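PDB 3OJO: Cap5O from Staphylococcus aureus, which probably oxidises UDP-N-acetyl-mannosamine with NAD as hydride acceptor, a step in the synthesis of the bacterium's capsular polysaccharide. Local coordinates for residues L232-N237 with N295-A300; M249-K252 with N257-Q260; K307-A312 with A375-I380; T319-T324 with H366-A371; S393-M398 with S412-V417. All blocks are in the same frame, centred on the assembly; numbering follows the deposited sequence.

In the fold
The five contacts fall into two groups. Contacts 1 and 2 lie in the helical central region, with centres about 17 Å apart, and both touch the second subunit. Along the chain, contact 2 falls between the two segments of contact 1. Contacts 3, 4 and 5 follow in the UDP-binding region, with centres about 14 to 15 Å apart. Contacts 3 and 4 share a five-stranded parallel sheet, in which strands 317-321 and 377-380 are neighbours, and contact 5 joins loops at its margin. Helix 286-312 takes part in contacts 1 and 3. This one helix therefore ties the dimer-forming central region to the UDP-binding domain.

Contact 1 of 5, residues L232-N237 with N295-A300; sequences LTKICN and NNSMPA
Lys-234 on helix 208-238 reaches across to Ser-297 and Met-298 on helix 286-312. Little else joins these two segments. Walking along 232-237, Leu-232 takes no part and packs on Met-213 of the second subunit. Thr-233 points toward helix 286-312 without touching it. Its OG1 is bonded one turn back, to Ala-229 O, and its side chain rests on Pro-261 and Val-243.

Lys-234 carries the contact. Lys-234 CA is 9.6 Å from Met-298 CA, so the helices do not pack closely here. The chain bridges the gap because it is fully extended beyond CG (chi2 to chi4 all near 180°). At its end, NZ donates a hydrogen bond of 2.8 Å to Ser-297 OG. The serine hydroxyl also bonds to Ile-294 O in the preceding turn, so two bonds hold OG. Met-298 comes alongside the lysine, and the two chains run past each other in opposite directions. The methionine is bent at chi2 and chi3, which brings SD to 3.6 Å from Lys-234 CE. Met-298 is buried, with Asn-230 and Tyr-422 also against it.

Further on, Ile-235 and Cys-236 turn to Met-213 of the second subunit. Asn-237 rests on Tyr-301, one turn beyond Met-298. Helix 286-312 is kinked here, at Pro-299, whose nitrogen has no hydrogen to give. Such loose helix-to-helix bridging joins two long helices of the central domain of the UDP-glucose/GDP-mannose dehydrogenase family.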
# COMPACT_ATOMS: atom_id res chain seq x y z
N LEU B 232 -0.97 -0.32 -12.53
CA LEU B 232 -0.04 -1.33 -13.00
C LEU B 232 -0.63 -2.15 -14.13
O LEU B 232 0.08 -2.47 -15.08
CB LEU B 232 0.42 -2.21 -11.83
CG LEU B 232 1.57 -1.62 -10.95
CD1 LEU B 232 1.74 -2.37 -9.63
CD2 LEU B 232 2.89 -1.48 -11.71
N THR B 233 -1.94 -2.47 -14.02
CA THR B 233 -2.73 -3.18 -15.04
C THR B 233 -2.71 -2.41 -16.37
O THR B 233 -2.53 -3.01 -17.42
CB THR B 233 -4.16 -3.39 -14.52
OG1 THR B 233 -4.10 -4.30 -13.45
CG2 THR B 233 -5.09 -3.94 -15.57
N LYS B 234 -2.88 -1.07 -16.30
CA LYS B 234 -2.83 -0.24 -17.49
C LYS B 234 -1.44 -0.29 -18.16
O LYS B 234 -1.36 -0.42 -19.38
CB LYS B 234 -3.26 1.19 -17.18
CG LYS B 234 -4.73 1.34 -16.85
CD LYS B 234 -5.04 2.79 -16.55
CE LYS B 234 -6.48 3.04 -16.23
NZ LYS B 234 -6.69 4.42 -15.69
N ILE B 235 -0.37 -0.22 -17.36
CA ILE B 235 1.03 -0.25 -17.79
C ILE B 235 1.34 -1.60 -18.45
O ILE B 235 1.85 -1.62 -19.58
CB ILE B 235 1.99 0.10 -16.61
CG1 ILE B 235 1.90 1.61 -16.25
CG2 ILE B 235 3.45 -0.30 -16.93
CD1 ILE B 235 2.51 2.02 -14.83
N CYS B 236 1.01 -2.71 -17.75
CA CYS B 236 1.20 -4.09 -18.18
C CYS B 236 0.46 -4.41 -19.45
O CYS B 236 0.99 -5.16 -20.28
CB CYS B 236 0.80 -5.06 -17.07
SG CYS B 236 2.05 -5.25 -15.79
N ASN B 237 -0.75 -3.89 -19.60
CA ASN B 237 -1.50 -4.14 -20.82
C ASN B 237 -0.86 -3.46 -22.04
O ASN B 237 -0.81 -4.07 -23.11
CB ASN B 237 -2.98 -3.83 -20.67
CG ASN B 237 -3.76 -5.00 -20.11
OD1 ASN B 237 -4.27 -4.96 -18.99
ND2 ASN B 237 -3.87 -6.08 -20.87
N ASN B 295 -8.89 4.99 -9.42
CA ASN B 295 -10.04 4.11 -9.18
C ASN B 295 -11.32 4.56 -9.88
O ASN B 295 -12.07 3.71 -10.38
CB ASN B 295 -10.24 3.82 -7.69
CG ASN B 295 -9.11 3.02 -7.09
OD1 ASN B 295 -8.40 2.27 -7.76
ND2 ASN B 295 -8.89 3.18 -5.80
N ASN B 296 -11.51 5.89 -9.99
CA ASN B 296 -12.64 6.50 -10.69
C ASN B 296 -12.54 6.32 -12.20
O ASN B 296 -13.57 6.31 -12.88
CB ASN B 296 -12.74 8.00 -10.36
CG ASN B 296 -13.28 8.32 -8.99
OD1 ASN B 296 -13.96 7.52 -8.32
ND2 ASN B 296 -12.98 9.51 -8.52
N SER B 297 -11.31 6.21 -12.74
CA SER B 297 -11.05 6.07 -14.17
C SER B 297 -11.22 4.63 -14.70
O SER B 297 -11.22 4.44 -15.92
CB SER B 297 -9.65 6.58 -14.50
OG SER B 297 -8.66 5.63 -14.13
N MET B 298 -11.30 3.62 -13.79
CA MET B 298 -11.45 2.21 -14.18
C MET B 298 -12.74 1.90 -14.92
O MET B 298 -12.63 1.28 -15.99
CB MET B 298 -11.14 1.23 -13.06
CG MET B 298 -9.72 1.30 -12.58
SD MET B 298 -8.45 1.15 -13.86
CE MET B 298 -8.63 -0.58 -14.29
N PRO B 299 -13.93 2.41 -14.51
CA PRO B 299 -15.13 2.19 -15.34
C PRO B 299 -14.93 2.58 -16.82
O PRO B 299 -15.24 1.77 -17.69
CB PRO B 299 -16.20 3.03 -14.63
CG PRO B 299 -15.78 3.00 -13.20
CD PRO B 299 -14.29 3.14 -13.27
N ALA B 300 -14.35 3.76 -17.09
CA ALA B 300 -14.08 4.23 -18.47
C ALA B 300 -13.03 3.35 -19.19
O ALA B 300 -13.17 3.11 -20.39
CB ALA B 300 -13.63 5.69 -18.45

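Contact 2 of 5, residues M249-K252 with N257-Q260; sequences MANK and NIHQ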
# COMPACT_ATOMS: atom_id res chain seq x y z
N MET B 249 4.32 -12.93 -8.72
CA MET B 249 5.78 -12.94 -8.71
C MET B 249 6.30 -11.98 -7.62
O MET B 249 6.94 -12.44 -6.68
CB MET B 249 6.30 -12.55 -10.12
CG MET B 249 7.81 -12.74 -10.31
SD MET B 249 8.40 -14.44 -10.08
CE MET B 249 7.48 -15.30 -11.42
N ALA B 250 5.96 -10.67 -7.71
CA ALA B 250 6.35 -9.60 -6.78
C ALA B 250 5.95 -9.84 -5.31
O ALA B 250 6.71 -9.46 -4.40
CB ALA B 250 5.79 -8.27 -7.26
N ASN B 251 4.77 -10.45 -5.07
CA ASN B 251 4.26 -10.75 -3.72
C ASN B 251 5.02 -11.85 -2.97
O ASN B 251 4.77 -12.06 -1.79
CB ASN B 251 2.74 -10.98 -3.73
CG ASN B 251 1.91 -9.72 -3.88
OD1 ASN B 251 2.41 -8.58 -3.91
ND2 ASN B 251 0.60 -9.91 -3.99
N LYS B 252 5.98 -12.51 -3.64
CA LYS B 252 6.85 -13.51 -3.02
C LYS B 252 7.80 -12.82 -2.01
O LYS B 252 8.30 -13.47 -1.09
CB LYS B 252 7.64 -14.31 -4.08
CG LYS B 252 6.79 -15.31 -4.85
CD LYS B 252 7.60 -15.98 -5.96
CE LYS B 252 6.84 -17.07 -6.68
NZ LYS B 252 5.94 -16.54 -7.76
N ASN B 257 2.78 -6.73 -0.74
CA ASN B 257 1.42 -7.25 -0.75
C ASN B 257 0.54 -6.54 -1.76
O ASN B 257 -0.51 -6.01 -1.40
CB ASN B 257 0.82 -7.22 0.69
CG ASN B 257 1.77 -7.60 1.81
OD1 ASN B 257 2.02 -8.79 2.07
ND2 ASN B 257 2.36 -6.59 2.46
N ILE B 258 0.95 -6.54 -3.03
CA ILE B 258 0.20 -5.88 -4.13
C ILE B 258 -1.20 -6.45 -4.25
O ILE B 258 -1.40 -7.66 -4.24
CB ILE B 258 1.00 -5.84 -5.47
CG1 ILE B 258 2.36 -5.16 -5.25
CG2 ILE B 258 0.22 -5.12 -6.57
CD1 ILE B 258 3.43 -5.52 -6.18
N HIS B 259 -2.18 -5.56 -4.31
CA HIS B 259 -3.57 -5.96 -4.36
C HIS B 259 -4.01 -6.40 -5.75
O HIS B 259 -3.24 -6.36 -6.70
CB HIS B 259 -4.48 -4.86 -3.76
CG HIS B 259 -4.22 -4.55 -2.31
ND1 HIS B 259 -5.21 -3.99 -1.50
CD2 HIS B 259 -3.10 -4.74 -1.56
CE1 HIS B 259 -4.65 -3.86 -0.30
NE2 HIS B 259 -3.38 -4.27 -0.30
N GLN B 260 -5.26 -6.86 -5.85
CA GLN B 260 -5.87 -7.29 -7.10
C GLN B 260 -6.52 -6.11 -7.83
O GLN B 260 -7.18 -5.28 -7.21
CB GLN B 260 -6.91 -8.40 -6.87
CG GLN B 260 -6.32 -9.77 -6.54
CD GLN B 260 -5.41 -10.31 -7.62
OE1 GLN B 260 -4.20 -10.40 -7.44
NE2 GLN B 260 -5.97 -10.64 -8.79
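This is a side-chain-to-backbone contact: the amide of Asn-251, in the 249-252 segment at helix 243-250, pairs with the backbone N and O of Ile-258. It closes a short loop in the central region of the chain. The amide uses both of its polar atoms. Asn-251 ND2 donates to Ile-258 O over 3.0 Å. That bond is nearly straight (174°), meets a lone pair in the carbonyl plane, and lies in the plane of the asparagine amide. The return bond, from Ile-258 N to Asn-251 OD1, is shorter at 2.7 Å but more bent (141°). Here the donor is tilted from the carbonyl plane. Two bonds to one residue fix the rotation of the amide.

Beside the polar pair is a small apolar contact. Ile-258 has CG1 beside its own backbone N (chi1 -56°), and this branch carries CD1 to 3.8 Å from Ala-250 CB.

The residues bridged by this closure include His-253, Arg-255 and Val-256, which line a bound pyridine-2,6-dicarboxylic acid. Asn-257 looks away from Asn-251, and its ND2 bonds to Tyr-221 OH of the second subunit. Ile-258 packs on Ile-247 of helix 243-250 and on Tyr-221 of the second subunit, while His-259 reaches helix 208-238. The loop is thus held between its own helix, the long helix beside it and the dimer partner.

Contact 3 of 5, residues K307-A312 with A375-I380; sequences KQIIKA and ASLVLI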
# COMPACT_ATOMS: atom_id res chain seq x y z
N LYS B 307 -15.52 -1.58 -25.88
CA LYS B 307 -15.72 -0.96 -27.20
C LYS B 307 -14.79 -1.57 -28.26
O LYS B 307 -15.24 -1.83 -29.38
CB LYS B 307 -15.53 0.57 -27.12
CG LYS B 307 -16.68 1.30 -26.44
CD LYS B 307 -16.79 2.76 -26.86
CE LYS B 307 -16.00 3.72 -26.01
NZ LYS B 307 -16.09 5.10 -26.54
N GLN B 308 -13.53 -1.86 -27.89
CA GLN B 308 -12.52 -2.47 -28.75
C GLN B 308 -12.81 -3.95 -29.04
O GLN B 308 -12.52 -4.40 -30.14
CB GLN B 308 -11.12 -2.31 -28.15
CG GLN B 308 -10.55 -0.91 -28.31
CD GLN B 308 -9.28 -0.72 -27.51
OE1 GLN B 308 -9.20 0.13 -26.62
NE2 GLN B 308 -8.26 -1.50 -27.82
N ILE B 309 -13.35 -4.70 -28.06
CA ILE B 309 -13.69 -6.12 -28.22
C ILE B 309 -14.85 -6.24 -29.21
O ILE B 309 -14.81 -7.05 -30.14
CB ILE B 309 -14.02 -6.81 -26.85
CG1 ILE B 309 -12.78 -6.84 -25.91
CG2 ILE B 309 -14.58 -8.23 -27.06
CD1 ILE B 309 -13.10 -6.98 -24.38
N ILE B 310 -15.88 -5.40 -29.01
CA ILE B 310 -17.10 -5.32 -29.79
C ILE B 310 -16.86 -4.80 -31.22
O ILE B 310 -17.68 -5.06 -32.10
CB ILE B 310 -18.20 -4.58 -28.95
CG1 ILE B 310 -19.42 -5.47 -28.68
CG2 ILE B 310 -18.57 -3.18 -29.46
CD1 ILE B 310 -19.14 -6.64 -27.74
N LYS B 311 -15.73 -4.09 -31.44
CA LYS B 311 -15.31 -3.57 -32.74
C LYS B 311 -14.78 -4.75 -33.58
O LYS B 311 -15.20 -4.91 -34.73
CB LYS B 311 -14.23 -2.48 -32.57
CG LYS B 311 -13.62 -1.98 -33.87
CD LYS B 311 -12.18 -1.46 -33.71
CE LYS B 311 -11.14 -2.44 -33.17
NZ LYS B 311 -11.07 -3.70 -33.96
N ALA B 312 -13.91 -5.58 -32.99
CA ALA B 312 -13.30 -6.76 -33.61
C ALA B 312 -14.32 -7.89 -33.87
O ALA B 312 -14.02 -8.79 -34.66
CB ALA B 312 -12.16 -7.28 -32.75
N ALA B 375 -25.40 -12.43 -27.60
CA ALA B 375 -24.37 -11.51 -27.13
C ALA B 375 -23.00 -11.84 -27.72
O ALA B 375 -22.66 -13.02 -27.90
CB ALA B 375 -24.32 -11.52 -25.61
N SER B 376 -22.23 -10.78 -28.04
CA SER B 376 -20.87 -10.89 -28.56
C SER B 376 -19.83 -10.99 -27.43
O SER B 376 -18.78 -11.60 -27.64
CB SER B 376 -20.55 -9.70 -29.46
OG SER B 376 -21.44 -9.65 -30.56
N LEU B 377 -20.12 -10.41 -26.24
CA LEU B 377 -19.22 -10.41 -25.07
C LEU B 377 -19.95 -10.49 -23.72
O LEU B 377 -20.92 -9.78 -23.51
CB LEU B 377 -18.29 -9.16 -25.12
CG LEU B 377 -17.49 -8.76 -23.86
CD1 LEU B 377 -16.29 -9.69 -23.62
CD2 LEU B 377 -17.06 -7.31 -23.93
N VAL B 378 -19.46 -11.35 -22.81
CA VAL B 378 -19.91 -11.45 -21.41
C VAL B 378 -18.89 -10.68 -20.55
O VAL B 378 -17.70 -11.01 -20.52
CB VAL B 378 -20.21 -12.88 -20.90
CG1 VAL B 378 -19.99 -13.02 -19.39
CG2 VAL B 378 -21.63 -13.29 -21.27
N LEU B 379 -19.37 -9.62 -19.91
CA LEU B 379 -18.53 -8.75 -19.10
C LEU B 379 -18.71 -9.05 -17.61
O LEU B 379 -19.77 -8.76 -17.05
CB LEU B 379 -18.81 -7.27 -19.44
CG LEU B 379 -17.86 -6.21 -18.89
CD1 LEU B 379 -16.41 -6.46 -19.31
CD2 LEU B 379 -18.31 -4.82 -19.31
N ILE B 380 -17.67 -9.62 -16.97
CA ILE B 380 -17.73 -9.90 -15.53
C ILE B 380 -17.18 -8.74 -14.66
O ILE B 380 -15.97 -8.46 -14.64
CB ILE B 380 -17.23 -11.30 -15.13
CG1 ILE B 380 -17.71 -12.36 -16.14
CG2 ILE B 380 -17.67 -11.63 -13.69
CD1 ILE B 380 -17.41 -13.74 -15.79
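Leu-377 of strand 377-380 points at helix 286-312 and is met by two consecutive isoleucines. Ile-309 lies across it at about a right angle. Its CD1 is 4.0 Å from Leu-377 CD2, and its CG2 touches both leucine methyls, so both branches of Ile-309 lie against the same side of the leucine's end. Ile-310 comes in at a slant, nearer the root of the same side chain. Its CD1 sits 3.7 Å from Leu-377 CB and 3.8 Å from Ser-376 CB. The leucine offers its tip to one isoleucine and its base to the other because CG is anti to its backbone nitrogen (chi1 166°), which extends the side chain toward the helix.

Every touching residue is buried, and the interaction is purely apolar. Ser-376 takes part through CB alone, while its OG bonds to Ser-314 O. Val-318, Val-402 and Phe-404 of the adjoining strands also press on Leu-377, and Leu-379 continues the apolar surface to Val-302 and Thr-306 of the helix. A helix laid on the face of a parallel sheet is characteristic of the alpha/beta UDP-binding domain of this family.

Contact 4 of 5, residues T319-T324 with H366-A371; sequences TVFGLT and HDMSHA
In the alpha/beta UDP-binding domain, Thr-319 and Phe-321 of strand 317-321 meet Ala-371 and Met-368 of the short helix 368-372. The helix lies on the face of the sheet that also bears Val-378. At one end, Thr-319 OG1 donates to Ala-371 O over 2.8 Å. It approaches from above the carbonyl plane, 42° out of it. With OG1 placed beside the backbone N (chi1 -53°), the threonine methyl turns to the helix too, and CG2 lies 3.8 Å from Ala-371 CB.

Two residues further along the strand, Phe-321 crosses Met-368 at about a right angle. Its CZ is 3.7 Å from Met-368 CG. The sulfur stands obliquely to the ring, with SD 5.3 Å from its centroid, a Met-aromatic contact. Tyr-355 and Phe-387 also meet this ring.

Asp-367 is the N-cap of the helix, where its OD2 accepts from His-370 N over 3.1 Å.

Ala-371 O takes a second hydrogen bond from Lys-317 NZ. Two donors thus grip a carbonyl near the C-terminal end of the helix, and the charge of the lysine would probably polarise it.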
# COMPACT_ATOMS: atom_id res chain seq x y z
N THR B 319 -23.28 -8.51 -22.42
CA THR B 319 -24.00 -8.92 -21.22
C THR B 319 -23.13 -8.68 -19.99
O THR B 319 -22.10 -9.33 -19.81
CB THR B 319 -24.50 -10.37 -21.32
OG1 THR B 319 -25.25 -10.53 -22.52
CG2 THR B 319 -25.36 -10.77 -20.13
N VAL B 320 -23.55 -7.75 -19.15
CA VAL B 320 -22.87 -7.44 -17.90
C VAL B 320 -23.27 -8.51 -16.86
O VAL B 320 -24.45 -8.84 -16.72
CB VAL B 320 -23.19 -5.98 -17.45
CG1 VAL B 320 -22.94 -5.76 -15.96
CG2 VAL B 320 -22.41 -4.97 -18.28
N PHE B 321 -22.26 -9.08 -16.18
CA PHE B 321 -22.41 -10.09 -15.13
C PHE B 321 -22.00 -9.46 -13.79
O PHE B 321 -20.82 -9.32 -13.49
CB PHE B 321 -21.57 -11.33 -15.46
CG PHE B 321 -22.25 -12.43 -16.23
CD1 PHE B 321 -21.85 -13.75 -16.08
CD2 PHE B 321 -23.27 -12.14 -17.13
CE1 PHE B 321 -22.47 -14.77 -16.81
CE2 PHE B 321 -23.90 -13.17 -17.85
CZ PHE B 321 -23.49 -14.48 -17.69
N GLY B 322 -22.99 -9.03 -13.02
CA GLY B 322 -22.79 -8.37 -11.74
C GLY B 322 -22.88 -6.86 -11.84
O GLY B 322 -22.25 -6.25 -12.70
N LEU B 323 -23.69 -6.26 -10.96
CA LEU B 323 -23.92 -4.81 -10.88
C LEU B 323 -23.54 -4.24 -9.49
O LEU B 323 -23.72 -3.05 -9.24
CB LEU B 323 -25.39 -4.49 -11.20
CG LEU B 323 -25.92 -4.62 -12.64
CD1 LEU B 323 -27.37 -4.28 -12.67
CD2 LEU B 323 -25.26 -3.65 -13.57
N THR B 324 -22.98 -5.09 -8.62
CA THR B 324 -22.59 -4.73 -7.25
C THR B 324 -21.08 -4.58 -7.09
O THR B 324 -20.33 -5.21 -7.83
CB THR B 324 -23.11 -5.81 -6.27
OG1 THR B 324 -22.49 -7.06 -6.57
CG2 THR B 324 -24.63 -5.94 -6.28
N HIS B 366 -33.23 -11.56 -14.99
CA HIS B 366 -33.31 -12.60 -13.97
C HIS B 366 -32.76 -13.97 -14.44
O HIS B 366 -32.25 -14.73 -13.60
CB HIS B 366 -34.75 -12.70 -13.41
CG HIS B 366 -35.35 -11.36 -13.03
ND1 HIS B 366 -36.45 -10.84 -13.72
CD2 HIS B 366 -35.00 -10.49 -12.05
CE1 HIS B 366 -36.71 -9.68 -13.13
NE2 HIS B 366 -35.87 -9.42 -12.13
N ASP B 367 -32.83 -14.27 -15.75
CA ASP B 367 -32.33 -15.53 -16.33
C ASP B 367 -31.08 -15.33 -17.21
O ASP B 367 -31.11 -14.55 -18.16
CB ASP B 367 -33.45 -16.25 -17.12
CG ASP B 367 -33.01 -17.41 -18.03
OD1 ASP B 367 -32.27 -18.30 -17.54
OD2 ASP B 367 -33.42 -17.43 -19.21
N MET B 368 -29.99 -16.06 -16.88
CA MET B 368 -28.70 -16.12 -17.59
C MET B 368 -28.79 -16.40 -19.10
O MET B 368 -28.23 -15.63 -19.88
CB MET B 368 -27.78 -17.15 -16.90
CG MET B 368 -26.30 -16.86 -17.07
SD MET B 368 -25.22 -18.15 -16.39
CE MET B 368 -25.42 -17.87 -14.65
N SER B 369 -29.46 -17.51 -19.50
CA SER B 369 -29.63 -17.95 -20.89
C SER B 369 -30.28 -16.86 -21.76
O SER B 369 -29.81 -16.58 -22.87
CB SER B 369 -30.43 -19.24 -20.95
OG SER B 369 -29.80 -20.24 -20.16
N HIS B 370 -31.33 -16.20 -21.22
CA HIS B 370 -32.04 -15.10 -21.86
C HIS B 370 -31.12 -13.87 -21.97
O HIS B 370 -31.18 -13.16 -22.99
CB HIS B 370 -33.32 -14.76 -21.07
CG HIS B 370 -34.41 -14.13 -21.89
ND1 HIS B 370 -34.41 -12.76 -22.16
CD2 HIS B 370 -35.51 -14.68 -22.45
CE1 HIS B 370 -35.50 -12.54 -22.88
NE2 HIS B 370 -36.19 -13.67 -23.08
N ALA B 371 -30.26 -13.64 -20.95
CA ALA B 371 -29.31 -12.52 -20.88
C ALA B 371 -28.14 -12.67 -21.86
O ALA B 371 -27.76 -11.69 -22.50
CB ALA B 371 -28.79 -12.33 -19.47

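Contact 5 of 5, residues S393-M398 with S412-V417; sequences SHFDKM and SSFEDV
Phe-395, Val-417 and Phe-414 make nearly all of this contact between two loops. Phe-395 contributes the largest share and touches both of the others. Its ring and that of Phe-414 lie obliquely, with planes at 70° and centroids 5.9 Å apart. The closest atoms are Phe-395 CE2 and Phe-414 CE1, at 3.6 Å. In each phenylalanine the ring carbon CG sits beside the backbone N (chi1 -45° and -50°), and both residues point toward the opposite loop. Val-417 reaches the neighbouring ring position, with CG2 at 4.1 Å from Phe-395 CD2. One face of the Phe-395 ring is covered from within its own loop by His-394 CB, 4.0 Å above the plane.

Ile-403 of strand 402-405 touches all three side chains. Phe-395 to Met-398 form a type I beta turn, closed by Met-398 N to Phe-395 O. Asp-392, just before the first segment, ties the loops together: its OD1 accepts from the backbone N of both Glu-415 and Asp-416. The acidic groups lie outside the apolar cluster, and Asp-396 OD1 forms a salt bridge with Lys-401.

The first loop leads into strand 402-405 and the second into strand 418-420. The cluster is a small hydrophobic core formed by connecting loops over one side of the parallel sheet of the UDP-binding domain.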
# COMPACT_ATOMS: atom_id res chain seq x y z
N SER B 393 -21.65 -24.57 -21.26
CA SER B 393 -23.08 -24.83 -21.34
C SER B 393 -23.92 -23.57 -21.11
O SER B 393 -24.97 -23.41 -21.74
CB SER B 393 -23.48 -25.90 -20.32
OG SER B 393 -22.46 -26.86 -20.11
N HIS B 394 -23.46 -22.69 -20.19
CA HIS B 394 -24.11 -21.43 -19.80
C HIS B 394 -24.08 -20.37 -20.89
O HIS B 394 -24.97 -19.52 -20.96
CB HIS B 394 -23.45 -20.85 -18.55
CG HIS B 394 -23.48 -21.76 -17.37
ND1 HIS B 394 -24.51 -21.70 -16.45
CD2 HIS B 394 -22.61 -22.72 -16.99
CE1 HIS B 394 -24.23 -22.62 -15.54
NE2 HIS B 394 -23.09 -23.25 -15.82
N PHE B 395 -23.04 -20.40 -21.73
CA PHE B 395 -22.79 -19.43 -22.79
C PHE B 395 -23.18 -19.92 -24.21
O PHE B 395 -22.85 -19.25 -25.19
CB PHE B 395 -21.32 -18.97 -22.71
CG PHE B 395 -20.87 -18.66 -21.30
CD1 PHE B 395 -21.27 -17.49 -20.67
CD2 PHE B 395 -20.10 -19.57 -20.58
CE1 PHE B 395 -20.89 -17.22 -19.35
CE2 PHE B 395 -19.72 -19.30 -19.26
CZ PHE B 395 -20.12 -18.13 -18.66
N ASP B 396 -23.94 -21.05 -24.31
CA ASP B 396 -24.37 -21.61 -25.60
C ASP B 396 -25.14 -20.65 -26.50
O ASP B 396 -24.90 -20.61 -27.71
CB ASP B 396 -25.11 -22.95 -25.42
CG ASP B 396 -24.21 -24.18 -25.39
OD1 ASP B 396 -22.97 -24.01 -25.40
OD2 ASP B 396 -24.75 -25.31 -25.35
N LYS B 397 -26.02 -19.82 -25.90
CA LYS B 397 -26.88 -18.85 -26.59
C LYS B 397 -26.16 -17.57 -27.12
O LYS B 397 -26.83 -16.70 -27.70
CB LYS B 397 -28.08 -18.48 -25.68
CG LYS B 397 -29.09 -19.61 -25.46
CD LYS B 397 -30.34 -19.11 -24.73
CE LYS B 397 -31.38 -20.19 -24.46
NZ LYS B 397 -32.51 -19.68 -23.63
N MET B 398 -24.82 -17.47 -26.94
CA MET B 398 -24.03 -16.31 -27.38
C MET B 398 -23.69 -16.31 -28.87
O MET B 398 -23.40 -17.36 -29.44
CB MET B 398 -22.72 -16.22 -26.58
CG MET B 398 -22.86 -15.58 -25.22
SD MET B 398 -21.23 -15.06 -24.62
CE MET B 398 -21.21 -13.45 -25.05
N SER B 412 -13.23 -22.24 -13.52
CA SER B 412 -13.43 -23.38 -14.42
C SER B 412 -12.86 -23.09 -15.82
O SER B 412 -13.19 -22.06 -16.40
CB SER B 412 -14.91 -23.71 -14.52
OG SER B 412 -15.66 -22.56 -14.88
N SER B 413 -12.02 -24.00 -16.36
CA SER B 413 -11.44 -23.84 -17.70
C SER B 413 -12.45 -24.24 -18.78
O SER B 413 -13.28 -25.13 -18.56
CB SER B 413 -10.15 -24.63 -17.86
OG SER B 413 -9.51 -24.31 -19.08
N PHE B 414 -12.38 -23.58 -19.95
CA PHE B 414 -13.28 -23.80 -21.09
C PHE B 414 -12.53 -24.34 -22.32
O PHE B 414 -11.32 -24.59 -22.25
CB PHE B 414 -13.97 -22.48 -21.48
CG PHE B 414 -14.61 -21.68 -20.38
CD1 PHE B 414 -15.96 -21.83 -20.09
CD2 PHE B 414 -13.89 -20.71 -19.69
CE1 PHE B 414 -16.57 -21.06 -19.11
CE2 PHE B 414 -14.50 -19.94 -18.70
CZ PHE B 414 -15.84 -20.12 -18.42
N GLU B 415 -13.26 -24.50 -23.45
CA GLU B 415 -12.71 -24.92 -24.74
C GLU B 415 -13.36 -24.08 -25.84
O GLU B 415 -12.64 -23.38 -26.56
CB GLU B 415 -12.87 -26.43 -24.98
CG GLU B 415 -11.75 -27.02 -25.83
CD GLU B 415 -11.88 -26.82 -27.33
OE1 GLU B 415 -12.62 -27.60 -27.97
OE2 GLU B 415 -11.22 -25.89 -27.87
N ASP B 416 -14.71 -24.12 -25.94
CA ASP B 416 -15.47 -23.34 -26.93
C ASP B 416 -15.38 -21.84 -26.62
O ASP B 416 -15.38 -21.02 -27.54
CB ASP B 416 -16.97 -23.72 -26.94
CG ASP B 416 -17.30 -25.20 -26.90
OD1 ASP B 416 -17.17 -25.87 -27.95
OD2 ASP B 416 -17.75 -25.67 -25.83
N VAL B 417 -15.31 -21.49 -25.31
CA VAL B 417 -15.33 -20.12 -24.79
C VAL B 417 -13.91 -19.54 -24.68
O VAL B 417 -13.02 -20.18 -24.12
CB VAL B 417 -16.10 -20.02 -23.44
CG1 VAL B 417 -16.35 -18.56 -23.05
CG2 VAL B 417 -17.43 -20.79 -23.47